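Cyclopropane mycolic acid synthase 1 (Mycobacterium tuberculosis, PDB 1KPH) converts a double bond at the distal position of an alpha mycolic acid into a cyclopropane ring, using a methylene group taken from S-adenosyl-L-methionine. Local coordinates at residues A14-S19 / F139-H144; D21-F26 / Q31-A36; K234-W239 / K264-C269. All coordinates share one frame; numbering follows the deposited sequence.

The three contacts surround one site, in which S-adenosyl-L-homocysteine and a didecyl-dimethyl-ammonium ion are bound. Contacts 1 and 2, centres about 14 Å apart, both touch the two ligands, and contact 2 is nested within contact 1. Tyr33 of contact 2 bridges to both of the others: its OH lies 2.8 Å from His15 NE2 of contact 1 and 2.6 Å from Tyr265 OH of contact 3, both probable hydrogen bonds. Contact 3, its centre about 11 Å from that of contact 2, lines one alkyl chain of the ammonium ion and holds Cys269, probably an active-site residue, as in relatives. A further probable bond, Ala36 N to Thr235 OG1 at 3.0 Å, ties contact 2 to helix 229-245.

Contact 1. Residues A14-S19 / F139-H144. With SAH (S-adenosyl-L-homocysteine), chain F; 10A (didecyl-dimethyl-ammonium), chain G.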
# COMPACT_ATOMS: atom_id res chain seq x y z
N ALA A 14 -6.51 -8.71 10.81
CA ALA A 14 -7.90 -9.07 10.54
C ALA A 14 -8.14 -9.19 9.04
O ALA A 14 -8.92 -10.03 8.59
CB ALA A 14 -8.83 -8.02 11.14
N HIS A 15 -7.46 -8.35 8.27
CA HIS A 15 -7.63 -8.36 6.82
C HIS A 15 -6.64 -9.24 6.06
O HIS A 15 -7.05 -10.16 5.35
CB HIS A 15 -7.52 -6.93 6.27
CG HIS A 15 -7.83 -6.82 4.81
ND1 HIS A 15 -9.11 -6.66 4.33
CD2 HIS A 15 -7.02 -6.91 3.72
CE1 HIS A 15 -9.08 -6.65 3.00
NE2 HIS A 15 -7.82 -6.80 2.61
N TYR A 16 -5.35 -8.98 6.22
CA TYR A 16 -4.32 -9.71 5.48
C TYR A 16 -4.00 -11.15 5.89
O TYR A 16 -3.40 -11.89 5.11
CB TYR A 16 -3.02 -8.90 5.44
CG TYR A 16 -3.24 -7.48 4.95
CD1 TYR A 16 -3.49 -6.45 5.85
CD2 TYR A 16 -3.23 -7.18 3.59
CE1 TYR A 16 -3.74 -5.15 5.41
CE2 TYR A 16 -3.48 -5.88 3.14
CZ TYR A 16 -3.73 -4.87 4.05
OH TYR A 16 -3.97 -3.59 3.62
N ASP A 17 -4.38 -11.55 7.10
CA ASP A 17 -4.11 -12.92 7.51
C ASP A 17 -5.31 -13.81 7.27
O ASP A 17 -5.40 -14.91 7.81
CB ASP A 17 -3.67 -12.99 8.97
CG ASP A 17 -2.23 -12.59 9.16
OD1 ASP A 17 -1.43 -12.81 8.23
OD2 ASP A 17 -1.88 -12.07 10.24
N LEU A 18 -6.23 -13.33 6.43
CA LEU A 18 -7.43 -14.09 6.09
C LEU A 18 -7.04 -15.43 5.48
O LEU A 18 -7.52 -16.48 5.91
CB LEU A 18 -8.28 -13.30 5.10
CG LEU A 18 -9.59 -13.94 4.62
CD1 LEU A 18 -10.54 -14.11 5.79
CD2 LEU A 18 -10.22 -13.05 3.56
N SER A 19 -6.16 -15.38 4.48
CA SER A 19 -5.68 -16.58 3.78
C SER A 19 -5.01 -16.21 2.46
O SER A 19 -5.67 -15.73 1.54
CB SER A 19 -6.84 -17.52 3.48
OG SER A 19 -6.48 -18.48 2.50
N PHE A 139 0.24 3.42 4.83
CA PHE A 139 -0.12 4.63 5.53
C PHE A 139 -1.58 4.59 6.01
O PHE A 139 -1.87 4.93 7.16
CB PHE A 139 0.09 5.84 4.61
CG PHE A 139 0.27 7.14 5.34
CD1 PHE A 139 1.38 7.34 6.16
CD2 PHE A 139 -0.65 8.18 5.19
CE1 PHE A 139 1.58 8.56 6.81
CE2 PHE A 139 -0.46 9.40 5.84
CZ PHE A 139 0.66 9.59 6.65
N GLU A 140 -2.48 4.17 5.13
CA GLU A 140 -3.90 4.10 5.45
C GLU A 140 -4.22 3.28 6.70
O GLU A 140 -5.35 3.32 7.20
CB GLU A 140 -4.67 3.54 4.25
CG GLU A 140 -4.45 4.33 2.95
CD GLU A 140 -3.26 3.84 2.14
OE1 GLU A 140 -2.22 3.47 2.73
OE2 GLU A 140 -3.36 3.84 0.89
N HIS A 141 -3.23 2.55 7.21
CA HIS A 141 -3.42 1.72 8.40
C HIS A 141 -2.82 2.36 9.65
O HIS A 141 -3.08 1.90 10.77
CB HIS A 141 -2.77 0.35 8.19
CG HIS A 141 -3.54 -0.56 7.30
ND1 HIS A 141 -4.75 -1.12 7.66
CD2 HIS A 141 -3.27 -1.04 6.06
CE1 HIS A 141 -5.19 -1.89 6.69
NE2 HIS A 141 -4.31 -1.86 5.70
N PHE A 142 -2.02 3.40 9.47
CA PHE A 142 -1.36 4.06 10.59
C PHE A 142 -2.30 4.83 11.51
O PHE A 142 -2.15 4.78 12.74
CB PHE A 142 -0.27 5.02 10.08
CG PHE A 142 0.83 4.36 9.28
CD1 PHE A 142 0.86 2.97 9.11
CD2 PHE A 142 1.84 5.12 8.71
CE1 PHE A 142 1.89 2.36 8.39
CE2 PHE A 142 2.87 4.52 7.99
CZ PHE A 142 2.90 3.14 7.83
N GLY A 143 -3.26 5.55 10.93
CA GLY A 143 -4.18 6.34 11.72
C GLY A 143 -3.65 7.76 11.83
O GLY A 143 -2.45 7.95 12.05
N HIS A 144 -4.53 8.75 11.68
CA HIS A 144 -4.13 10.16 11.77
C HIS A 144 -3.28 10.44 13.02
O HIS A 144 -2.36 11.26 12.98
CB HIS A 144 -5.37 11.07 11.82
CG HIS A 144 -6.16 11.09 10.55
ND1 HIS A 144 -7.26 11.92 10.38
CD2 HIS A 144 -6.03 10.41 9.39
CE1 HIS A 144 -7.76 11.74 9.18
NE2 HIS A 144 -7.03 10.83 8.56
N SAH F . 3.08 -2.47 0.07
CA SAH F . 2.49 -3.74 -0.34
CB SAH F . 1.33 -4.16 0.60
CG SAH F . 0.24 -3.12 0.93
C SAH F . 1.97 -3.67 -1.79
OXT SAH F . 1.61 -4.73 -2.34
C5' SAH F . -0.68 -2.89 3.58
C4' SAH F . 0.62 -3.40 4.20
O4' SAH F . 1.17 -2.49 5.19
C3' SAH F . 0.46 -4.75 4.90
O3' SAH F . 1.58 -5.60 4.55
C2' SAH F . 0.45 -4.39 6.37
O2' SAH F . 0.86 -5.48 7.20
C1' SAH F . 1.39 -3.23 6.41
N9 SAH F . 1.21 -2.37 7.59
C8 SAH F . 0.09 -1.79 8.11
N7 SAH F . 0.25 -1.07 9.18
C5 SAH F . 1.62 -1.18 9.40
C6 SAH F . 2.58 -0.62 10.47
N6 SAH F . 2.17 0.17 11.48
N1 SAH F . 3.90 -0.96 10.36
C2 SAH F . 4.30 -1.76 9.33
N3 SAH F . 3.56 -2.31 8.34
C4 SAH F . 2.22 -1.98 8.44
C1 10A G . -12.50 6.32 5.21
C2 10A G . -11.83 5.09 5.82
C3 10A G . -10.76 4.54 4.87
C4 10A G . -10.02 3.28 5.35
C5 10A G . -9.01 2.91 4.26
C6 10A G . -8.20 1.63 4.51
C7 10A G . -7.32 1.46 3.26
C8 10A G . -6.53 0.16 3.19
C9 10A G . -5.76 0.14 1.85
C10 10A G . -5.12 -1.23 1.63
N1 10A G . -4.48 -1.63 0.29
C11 10A G . -4.06 -3.08 0.44
C12 10A G . -3.23 -0.84 0.01
C13 10A G . -5.36 -1.48 -0.97
C14 10A G . -6.76 -2.15 -1.11
C15 10A G . -7.67 -1.63 -2.25
C16 10A G . -8.13 -0.15 -2.22
C17 10A G . -9.05 0.19 -1.04
C18 10A G . -9.53 1.65 -1.04
C19 10A G . -10.45 1.91 0.15
C20 10A G . -10.96 3.37 0.09
C21 10A G . -11.92 3.67 1.25
C22 10A G . -12.39 5.12 1.11
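The rings of Tyr16 and His141 meet through Tyr16 OH and His141 NE2, each atom lying at the edge of the other ring, near its plane. These two atoms are 2.7 Å apart in a hydrogen bond whose proton may sit on either. His15 CD2 lies over one face of the Tyr16 ring, 3.6 Å above the plane, and C3' of the S-adenosyl-L-homocysteine (SAH) ribose over the opposite face; C11, a methyl carbon of the ammonium ion, is also at the tyrosine edge. The two side chains reach each other from opposite directions, ring planes 71° apart. The bond bridges helix 9-16 and the loop that follows strand 132-136 of the Rossmann-like methyltransferase sheet, which sets the N-terminal part of the chain beside the bound SAH.

With CG anti to its carbonyl carbon (chi1 -75°), His141 points its imidazole at the phenol. Its CB, placed by the backbone, lies 3.5 Å from SAH N7. Phe142 meets the adenine with its edge, CE1 lying 3.7 Å from SAH C5. On the ammonium side, Glu140 CB packs 3.5 Å from C7 of an alkyl chain, and Tyr16 OH stands 3.2 Å from the methyl C11; Glu140 OE2 bonds to Ile169 N.

Contact 2. Residues D21-F26 / Q31-A36. With SAH (S-adenosyl-L-homocysteine), chain F; 10A (didecyl-dimethyl-ammonium), chain G; CO3 (carbonate ion), chain E.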
# COMPACT_ATOMS: atom_id res chain seq x y z
N ASP A 21 -4.13 -17.97 0.13
CA ASP A 21 -4.84 -18.68 -0.92
C ASP A 21 -6.03 -17.86 -1.43
O ASP A 21 -6.34 -17.90 -2.62
CB ASP A 21 -5.33 -20.03 -0.39
CG ASP A 21 -4.19 -20.91 0.09
OD1 ASP A 21 -3.41 -21.39 -0.76
OD2 ASP A 21 -4.07 -21.10 1.32
N PHE A 22 -6.68 -17.13 -0.53
CA PHE A 22 -7.83 -16.31 -0.91
C PHE A 22 -7.42 -15.08 -1.71
O PHE A 22 -8.00 -14.77 -2.75
CB PHE A 22 -8.63 -15.87 0.32
CG PHE A 22 -9.87 -15.09 -0.02
CD1 PHE A 22 -11.02 -15.75 -0.43
CD2 PHE A 22 -9.88 -13.70 0.03
CE1 PHE A 22 -12.17 -15.03 -0.79
CE2 PHE A 22 -11.01 -12.97 -0.33
CZ PHE A 22 -12.16 -13.64 -0.74
N PHE A 23 -6.43 -14.35 -1.21
CA PHE A 23 -5.97 -13.16 -1.91
C PHE A 23 -5.45 -13.52 -3.29
O PHE A 23 -5.61 -12.75 -4.24
CB PHE A 23 -4.90 -12.43 -1.11
CG PHE A 23 -5.44 -11.73 0.10
CD1 PHE A 23 -5.28 -12.28 1.37
CD2 PHE A 23 -6.14 -10.54 -0.03
CE1 PHE A 23 -5.80 -11.64 2.49
CE2 PHE A 23 -6.67 -9.89 1.08
CZ PHE A 23 -6.50 -10.44 2.34
N ARG A 24 -4.84 -14.69 -3.39
CA ARG A 24 -4.30 -15.16 -4.66
C ARG A 24 -5.38 -15.31 -5.72
O ARG A 24 -5.06 -15.39 -6.90
CB ARG A 24 -3.58 -16.51 -4.47
CG ARG A 24 -2.15 -16.38 -4.01
CD ARG A 24 -1.48 -17.74 -3.89
NE ARG A 24 -0.03 -17.61 -3.81
CZ ARG A 24 0.76 -17.36 -4.85
NH1 ARG A 24 0.24 -17.22 -6.07
NH2 ARG A 24 2.06 -17.23 -4.68
N LEU A 25 -6.64 -15.36 -5.30
CA LEU A 25 -7.74 -15.49 -6.26
C LEU A 25 -7.99 -14.21 -7.04
O LEU A 25 -8.61 -14.25 -8.10
CB LEU A 25 -9.05 -15.91 -5.59
CG LEU A 25 -9.29 -17.34 -5.08
CD1 LEU A 25 -8.66 -18.35 -6.02
CD2 LEU A 25 -8.71 -17.49 -3.72
N PHE A 26 -7.52 -13.08 -6.53
CA PHE A 26 -7.76 -11.85 -7.27
C PHE A 26 -6.55 -10.95 -7.54
O PHE A 26 -6.60 -10.13 -8.45
CB PHE A 26 -8.91 -11.05 -6.63
CG PHE A 26 -8.60 -10.45 -5.29
CD1 PHE A 26 -7.97 -9.21 -5.19
CD2 PHE A 26 -9.00 -11.09 -4.12
CE1 PHE A 26 -7.75 -8.61 -3.94
CE2 PHE A 26 -8.78 -10.50 -2.86
CZ PHE A 26 -8.16 -9.27 -2.78
N GLN A 31 1.50 -10.71 -6.21
CA GLN A 31 0.70 -10.48 -5.01
C GLN A 31 0.77 -9.02 -4.58
O GLN A 31 0.72 -8.71 -3.39
CB GLN A 31 1.16 -11.37 -3.86
CG GLN A 31 1.18 -12.85 -4.19
CD GLN A 31 -0.11 -13.32 -4.84
OE1 GLN A 31 -0.10 -13.88 -5.93
NE2 GLN A 31 -1.23 -13.09 -4.16
N THR A 32 0.92 -8.12 -5.55
CA THR A 32 0.97 -6.70 -5.24
C THR A 32 -0.47 -6.29 -4.90
O THR A 32 -1.41 -6.56 -5.65
CB THR A 32 1.49 -5.88 -6.44
OG1 THR A 32 2.85 -6.25 -6.71
CG2 THR A 32 1.45 -4.38 -6.12
N TYR A 33 -0.63 -5.63 -3.76
CA TYR A 33 -1.96 -5.23 -3.29
C TYR A 33 -2.03 -3.72 -3.13
O TYR A 33 -2.11 -3.20 -2.02
CB TYR A 33 -2.22 -5.96 -1.97
CG TYR A 33 -3.66 -6.05 -1.50
CD1 TYR A 33 -4.72 -5.69 -2.33
CD2 TYR A 33 -3.96 -6.52 -0.22
CE1 TYR A 33 -6.05 -5.79 -1.89
CE2 TYR A 33 -5.28 -6.63 0.22
CZ TYR A 33 -6.32 -6.27 -0.62
OH TYR A 33 -7.62 -6.37 -0.18
N SER A 34 -1.99 -3.02 -4.26
CA SER A 34 -2.03 -1.57 -4.30
C SER A 34 -2.26 -1.14 -5.75
O SER A 34 -2.22 -1.97 -6.66
CB SER A 34 -0.71 -0.99 -3.78
OG SER A 34 0.42 -1.61 -4.40
N CYS A 35 -2.52 0.15 -5.97
CA CYS A 35 -2.79 0.68 -7.30
C CYS A 35 -1.69 0.41 -8.33
O CYS A 35 -0.53 0.77 -8.12
CB CYS A 35 -3.03 2.18 -7.23
SG CYS A 35 -3.58 2.92 -8.79
N ALA A 36 -2.07 -0.21 -9.44
CA ALA A 36 -1.12 -0.50 -10.51
C ALA A 36 -0.95 0.75 -11.38
O ALA A 36 -1.71 1.71 -11.26
CB ALA A 36 -1.62 -1.68 -11.36
N SAH F . 3.08 -2.47 0.07
CA SAH F . 2.49 -3.74 -0.34
CB SAH F . 1.33 -4.16 0.60
CG SAH F . 0.24 -3.12 0.93
C SAH F . 1.97 -3.67 -1.79
OXT SAH F . 1.61 -4.73 -2.34
C5' SAH F . -0.68 -2.89 3.58
C4' SAH F . 0.62 -3.40 4.20
O4' SAH F . 1.17 -2.49 5.19
C3' SAH F . 0.46 -4.75 4.90
O3' SAH F . 1.58 -5.60 4.55
C2' SAH F . 0.45 -4.39 6.37
O2' SAH F . 0.86 -5.48 7.20
C1' SAH F . 1.39 -3.23 6.41
N9 SAH F . 1.21 -2.37 7.59
C8 SAH F . 0.09 -1.79 8.11
N7 SAH F . 0.25 -1.07 9.18
C5 SAH F . 1.62 -1.18 9.40
C6 SAH F . 2.58 -0.62 10.47
N6 SAH F . 2.17 0.17 11.48
N1 SAH F . 3.90 -0.96 10.36
C2 SAH F . 4.30 -1.76 9.33
N3 SAH F . 3.56 -2.31 8.34
C4 SAH F . 2.22 -1.98 8.44
C1 10A G . -12.50 6.32 5.21
C2 10A G . -11.83 5.09 5.82
C3 10A G . -10.76 4.54 4.87
C4 10A G . -10.02 3.28 5.35
C5 10A G . -9.01 2.91 4.26
C6 10A G . -8.20 1.63 4.51
C7 10A G . -7.32 1.46 3.26
C8 10A G . -6.53 0.16 3.19
C9 10A G . -5.76 0.14 1.85
C10 10A G . -5.12 -1.23 1.63
N1 10A G . -4.48 -1.63 0.29
C11 10A G . -4.06 -3.08 0.44
C12 10A G . -3.23 -0.84 0.01
C13 10A G . -5.36 -1.48 -0.97
C14 10A G . -6.76 -2.15 -1.11
C15 10A G . -7.67 -1.63 -2.25
C16 10A G . -8.13 -0.15 -2.22
C17 10A G . -9.05 0.19 -1.04
C18 10A G . -9.53 1.65 -1.04
C19 10A G . -10.45 1.91 0.15
C20 10A G . -10.96 3.37 0.09
C21 10A G . -11.92 3.67 1.25
C22 10A G . -12.39 5.12 1.11
C CO3 E . -2.73 2.08 -2.58
O1 CO3 E . -2.30 2.13 -4.02
O2 CO3 E . -3.76 1.28 -2.20
O3 CO3 E . -2.08 2.84 -1.65
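Phe23, Phe26 and Tyr33 form an aromatic cluster in which two phenylalanines from the helix 20-23 region approach the tyrosine. Phe26 turns its edge toward the Tyr33 face in an offset edge-to-face pair, planes 68° apart, and its CE1 comes to 3.9 Å from Tyr33 CE1. Phe23 meets the same tyrosine obliquely, the two side chains crossing at about a right angle, with Phe23 CE2 3.6 Å from Tyr33 CE2. Away from the rings, the bent Gln31 side chain crosses that of the exposed Arg24.

Segment 31-36 grips two bound groups through backbone N-H groups. Tyr33 N donates a nearly straight hydrogen bond, 2.8 Å and 171°, to OXT of S-adenosyl-L-homocysteine; Tyr33 and Ser34 probably bind S-adenosyl-L-methionine too, as in relatives. Cys35 N gives another of 2.8 Å to O1 of a carbonate, probably from the crystallisation liquor. Tyr33 has CG anti to its backbone N (chi1 -162°), a turn that sets the ring beneath the ammonium methyl C11, 3.4 Å above the ring plane and over its centre. This placement is consistent with a cation-pi attraction to the quaternary head group. Tyr33 OH is hydrogen-bonded to Tyr265 OH and His15 NE2.

In the fold, the 31-36 loop runs from helix 20-23 toward helix 45-57, where Lys52 bonds to Ser34 OG, while Phe26 leans on Leu243 of helix 229-245 and Phe22 on Ala250 of helix 247-253.

Contact 3. Residues K234-W239 / K264-C269; sequences KTLDLW and KYLTGC. With 10A (didecyl-dimethyl-ammonium), chain G.
Leu236 and Leu266 face each other across the two helices; in these two segments theirs are the closest CA atoms, 5.9 Å apart. The two branched ends slant past one another, and the nearest pair, Leu236 CD2 and Leu266 CD2, stands 4.1 Å apart. Leu236, with CG anti to its carbonyl carbon (chi1 -73°), turns its fork toward the partner helix: CD1 lies against Cys269, 3.7 Å from its CB, while CD2 sits beside the Leu266 carbonyl oxygen.

Trp239, one turn along from Leu236, crosses Leu266 at about a right angle. Its CE3 is 4.0 Å from Leu266 CD2, and the same methyl touches both the indole and Leu236 CD2; it also lies over a face of the Tyr265 ring. Thr235 CG2, from the same helix as Trp239, lies over one face of the indole, offset toward the rim.

The side-chain contacts between the two segments are apolar, and the inner rim of the interface lines the lipid-like ligand. The indole presents its edge to C15 of the ammonium ion, with Trp239 CZ3 3.8 Å away, and Tyr265 OH approaches C14 to 3.2 Å. Cys269 SG is 3.6 Å from C19; this cysteine is probably an active-site residue, as in relatives, so the alkyl chain probably marks part of the acyl-substrate channel.

The short segments run nearly antiparallel, 151° between directions and axes 8.6 Å apart, joining helix 229-245 to helix 256-275. Asp237 adds a salt bridge to Arg274, helix 186-199 packs on Tyr265 and Cys269, and helix 45-57 lies against Trp239.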
# COMPACT_ATOMS: atom_id res chain seq x y z
N LYS A 234 -9.25 0.86 -12.72
CA LYS A 234 -8.94 -0.27 -13.60
C LYS A 234 -8.33 -1.42 -12.79
O LYS A 234 -8.72 -2.57 -12.96
CB LYS A 234 -7.97 0.16 -14.70
CG LYS A 234 -7.71 -0.91 -15.75
CD LYS A 234 -6.79 -0.38 -16.83
CE LYS A 234 -6.59 -1.38 -17.95
NZ LYS A 234 -5.78 -0.77 -19.04
N THR A 235 -7.39 -1.10 -11.90
CA THR A 235 -6.78 -2.11 -11.06
C THR A 235 -7.89 -2.86 -10.32
O THR A 235 -7.94 -4.10 -10.33
CB THR A 235 -5.81 -1.49 -10.02
OG1 THR A 235 -4.77 -0.76 -10.70
CG2 THR A 235 -5.19 -2.57 -9.15
N LEU A 236 -8.77 -2.10 -9.68
CA LEU A 236 -9.88 -2.68 -8.92
C LEU A 236 -10.84 -3.46 -9.81
O LEU A 236 -11.36 -4.50 -9.40
CB LEU A 236 -10.62 -1.56 -8.17
CG LEU A 236 -9.86 -1.01 -6.96
CD1 LEU A 236 -10.39 0.37 -6.57
CD2 LEU A 236 -9.99 -1.98 -5.80
N ASP A 237 -11.09 -2.97 -11.02
CA ASP A 237 -11.97 -3.67 -11.95
C ASP A 237 -11.36 -5.03 -12.29
O ASP A 237 -12.07 -6.03 -12.34
CB ASP A 237 -12.19 -2.87 -13.24
CG ASP A 237 -13.10 -1.66 -13.06
OD1 ASP A 237 -13.91 -1.65 -12.11
OD2 ASP A 237 -13.01 -0.72 -13.88
N LEU A 238 -10.04 -5.05 -12.50
CA LEU A 238 -9.36 -6.30 -12.84
C LEU A 238 -9.33 -7.25 -11.65
O LEU A 238 -9.41 -8.47 -11.84
CB LEU A 238 -7.92 -6.02 -13.30
CG LEU A 238 -7.75 -5.20 -14.59
CD1 LEU A 238 -6.28 -5.15 -14.97
CD2 LEU A 238 -8.55 -5.83 -15.72
N TRP A 239 -9.22 -6.72 -10.44
CA TRP A 239 -9.21 -7.58 -9.26
C TRP A 239 -10.58 -8.24 -9.08
O TRP A 239 -10.66 -9.44 -8.82
CB TRP A 239 -8.88 -6.78 -7.98
CG TRP A 239 -7.43 -6.43 -7.82
CD1 TRP A 239 -6.36 -6.99 -8.49
CD2 TRP A 239 -6.87 -5.46 -6.93
NE1 TRP A 239 -5.19 -6.42 -8.06
CE2 TRP A 239 -5.47 -5.47 -7.11
CE3 TRP A 239 -7.43 -4.57 -6.00
CZ2 TRP A 239 -4.61 -4.63 -6.38
CZ3 TRP A 239 -6.58 -3.73 -5.28
CH2 TRP A 239 -5.18 -3.77 -5.48
N LYS A 264 -18.25 -6.74 -2.92
CA LYS A 264 -18.87 -5.46 -2.60
C LYS A 264 -17.79 -4.40 -2.37
O LYS A 264 -17.92 -3.26 -2.80
CB LYS A 264 -19.75 -5.59 -1.35
CG LYS A 264 -20.36 -4.28 -0.84
CD LYS A 264 -21.22 -4.52 0.40
CE LYS A 264 -21.76 -3.22 0.97
NZ LYS A 264 -22.59 -3.47 2.18
N TYR A 265 -16.73 -4.81 -1.68
CA TYR A 265 -15.61 -3.92 -1.39
C TYR A 265 -14.83 -3.55 -2.65
O TYR A 265 -14.62 -2.37 -2.94
CB TYR A 265 -14.73 -4.58 -0.31
CG TYR A 265 -13.22 -4.49 -0.46
CD1 TYR A 265 -12.57 -3.26 -0.55
CD2 TYR A 265 -12.45 -5.65 -0.49
CE1 TYR A 265 -11.17 -3.19 -0.65
CE2 TYR A 265 -11.05 -5.60 -0.59
CZ TYR A 265 -10.42 -4.36 -0.67
OH TYR A 265 -9.04 -4.31 -0.75
N LEU A 266 -14.41 -4.56 -3.41
CA LEU A 266 -13.65 -4.30 -4.63
C LEU A 266 -14.39 -3.43 -5.64
O LEU A 266 -13.87 -2.41 -6.11
CB LEU A 266 -13.24 -5.62 -5.29
CG LEU A 266 -12.23 -6.46 -4.49
CD1 LEU A 266 -12.01 -7.79 -5.19
CD2 LEU A 266 -10.91 -5.70 -4.35
N THR A 267 -15.63 -3.80 -5.97
CA THR A 267 -16.41 -3.04 -6.93
C THR A 267 -16.75 -1.64 -6.44
O THR A 267 -16.64 -0.66 -7.19
CB THR A 267 -17.72 -3.78 -7.29
OG1 THR A 267 -18.57 -3.83 -6.13
CG2 THR A 267 -17.42 -5.21 -7.74
N GLY A 268 -17.15 -1.53 -5.18
CA GLY A 268 -17.50 -0.24 -4.61
C GLY A 268 -16.37 0.77 -4.71
O GLY A 268 -16.57 1.91 -5.15
N CYS A 269 -15.18 0.36 -4.30
CA CYS A 269 -14.01 1.23 -4.35
C CYS A 269 -13.71 1.67 -5.78
O CYS A 269 -13.32 2.82 -6.01
CB CYS A 269 -12.79 0.50 -3.77
SG CYS A 269 -12.86 0.28 -1.98
C1 10A G . -12.50 6.32 5.21
C2 10A G . -11.83 5.09 5.82
C3 10A G . -10.76 4.54 4.87
C4 10A G . -10.02 3.28 5.35
C5 10A G . -9.01 2.91 4.26
C6 10A G . -8.20 1.63 4.51
C7 10A G . -7.32 1.46 3.26
C8 10A G . -6.53 0.16 3.19
C9 10A G . -5.76 0.14 1.85
C10 10A G . -5.12 -1.23 1.63
N1 10A G . -4.48 -1.63 0.29
C11 10A G . -4.06 -3.08 0.44
C12 10A G . -3.23 -0.84 0.01
C13 10A G . -5.36 -1.48 -0.97
C14 10A G . -6.76 -2.15 -1.11
C15 10A G . -7.67 -1.63 -2.25
C16 10A G . -8.13 -0.15 -2.22
C17 10A G . -9.05 0.19 -1.04
C18 10A G . -9.53 1.65 -1.04
C19 10A G . -10.45 1.91 0.15
C20 10A G . -10.96 3.37 0.09
C21 10A G . -11.92 3.67 1.25
C22 10A G . -12.39 5.12 1.11